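Local coordinates for ferripyochelin binding protein (Pyrococcus horikoshii, PDB 1V3W) that probably acts as a gamma-class carbonic anhydrase, a trimeric left-handed beta-helix protein that binds zinc and calcium and would interconvert carbon dioxide and bicarbonate, at residues A[164-167]-A[168-172]. Residues are numbered along the deposited sequence; the frame is centred on the assembly and turned at random. Where two conformers were deposited one is given.
Sequences EKHI and KGRKR. With CA (calcium ion), chain E.
E164 OE2 is gripped twice: it binds the calcium ion and takes a salt bridge from K168 NZ at 3.0 Å. The ammonium group comes from above the carboxylate plane. E164 OE1 also binds the calcium, so the carboxylate is bidentate, and two waters join it on the ion. The E164 and K168 chains run side by side, one helical turn apart; K168 is fully extended, and its CE packs on E164 CG at 3.5 Å. The nearby calcium and lysine probably keep this carboxylate ionised.

Two residues on, R170 NH1 donates to H166 ND1 at 2.9 Å, close to the ring plane. The guanidinium and imidazole planes stand at 90°. Bends at chi2 (-79°) and chi3 (-73°) fold the arginine back to the ring. NH1 also pairs with D20, while H166 NE2 bonds D46 of the second subunit. Both ring nitrogens are thus bonded, which should hold the imidazole in one rotation.

The backbone keeps its i to i+4 bonds up to R170 N on H166 O, and water 1 bridges I167 O and R170 O. This is the C-terminal end of the helix flanking the left-handed beta-helix, where the chain turns into a strand antiparallel to one of the second subunit.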
# COMPACT_ATOMS: atom_id res chain seq x y z
N GLU A 164 11.83 -16.20 -12.33
CA GLU A 164 12.31 -16.71 -13.60
C GLU A 164 11.16 -16.91 -14.58
O GLU A 164 11.31 -16.66 -15.77
CB GLU A 164 13.07 -18.02 -13.40
CG GLU A 164 13.79 -18.50 -14.66
CD GLU A 164 14.79 -19.60 -14.38
OE1 GLU A 164 15.78 -19.34 -13.65
OE2 GLU A 164 14.59 -20.73 -14.87
N LYS A 165 10.01 -17.35 -14.07
CA LYS A 165 8.85 -17.55 -14.93
C LYS A 165 8.42 -16.24 -15.58
O LYS A 165 8.03 -16.21 -16.75
CB LYS A 165 7.67 -18.12 -14.14
CG LYS A 165 7.76 -19.60 -13.80
CD LYS A 165 6.38 -20.26 -13.91
CE LYS A 165 5.25 -19.26 -13.67
NZ LYS A 165 4.14 -19.45 -14.64
N HIS A 166 8.47 -15.16 -14.81
CA HIS A 166 8.09 -13.84 -15.33
C HIS A 166 9.13 -13.32 -16.31
O HIS A 166 8.79 -12.75 -17.34
CB HIS A 166 7.92 -12.85 -14.18
CG HIS A 166 6.61 -12.97 -13.46
ND1 HIS A 166 5.58 -12.07 -13.63
CD2 HIS A 166 6.16 -13.90 -12.58
CE1 HIS A 166 4.56 -12.43 -12.89
NE2 HIS A 166 4.88 -13.54 -12.24
N ILE A 167 10.41 -13.51 -15.98
CA ILE A 167 11.48 -13.07 -16.85
C ILE A 167 11.32 -13.68 -18.24
O ILE A 167 11.49 -12.99 -19.25
CB ILE A 167 12.86 -13.47 -16.29
CG1 ILE A 167 13.16 -12.68 -15.02
CG2 ILE A 167 13.96 -13.22 -17.33
CD1 ILE A 167 14.41 -13.15 -14.28
N LYS A 168 10.98 -14.96 -18.28
CA LYS A 168 10.84 -15.67 -19.55
C LYS A 168 9.46 -15.64 -20.20
O LYS A 168 9.37 -15.62 -21.42
CB LYS A 168 11.25 -17.13 -19.36
CG LYS A 168 12.65 -17.32 -18.83
CD LYS A 168 12.95 -18.80 -18.64
CE LYS A 168 14.35 -19.01 -18.08
NZ LYS A 168 14.64 -20.46 -17.89
N GLY A 169 8.40 -15.63 -19.41
CA GLY A 169 7.07 -15.67 -19.99
C GLY A 169 6.10 -14.51 -19.95
O GLY A 169 4.97 -14.64 -20.42
N ARG A 170 6.52 -13.37 -19.41
CA ARG A 170 5.63 -12.21 -19.36
C ARG A 170 5.51 -11.57 -20.73
O ARG A 170 6.49 -11.49 -21.47
CB ARG A 170 6.17 -11.17 -18.36
CG ARG A 170 5.78 -11.43 -16.91
CD ARG A 170 4.34 -10.99 -16.62
NE ARG A 170 4.19 -9.54 -16.57
CZ ARG A 170 4.63 -8.76 -15.59
NH1 ARG A 170 5.26 -9.29 -14.54
NH2 ARG A 170 4.45 -7.45 -15.64
N LYS A 171 4.30 -11.12 -21.07
CA LYS A 171 4.05 -10.48 -22.35
C LYS A 171 2.93 -9.45 -22.19
O LYS A 171 1.83 -9.79 -21.75
CB LYS A 171 3.65 -11.54 -23.38
CG LYS A 171 3.66 -11.06 -24.83
CD LYS A 171 3.46 -12.23 -25.78
CE LYS A 171 3.57 -11.79 -27.23
NZ LYS A 171 3.42 -12.93 -28.18
N ARG A 172 3.22 -8.19 -22.52
CA ARG A 172 2.22 -7.12 -22.40
C ARG A 172 1.26 -7.20 -23.58
O ARG A 172 1.69 -7.38 -24.73
CB ARG A 172 2.89 -5.74 -22.37
CG ARG A 172 1.93 -4.54 -22.40
CD ARG A 172 1.91 -3.79 -21.07
NE ARG A 172 1.46 -2.40 -21.19
CZ ARG A 172 2.28 -1.35 -21.32
NH1 ARG A 172 3.59 -1.53 -21.35
NH2 ARG A 172 1.78 -0.13 -21.40
CA CA E . 17.09 -21.24 -14.71
O HOH W 1 9.28 -12.24 -21.17
O HOH W 2 16.34 -22.32 -12.56
O HOH W 3 15.73 -23.09 -15.69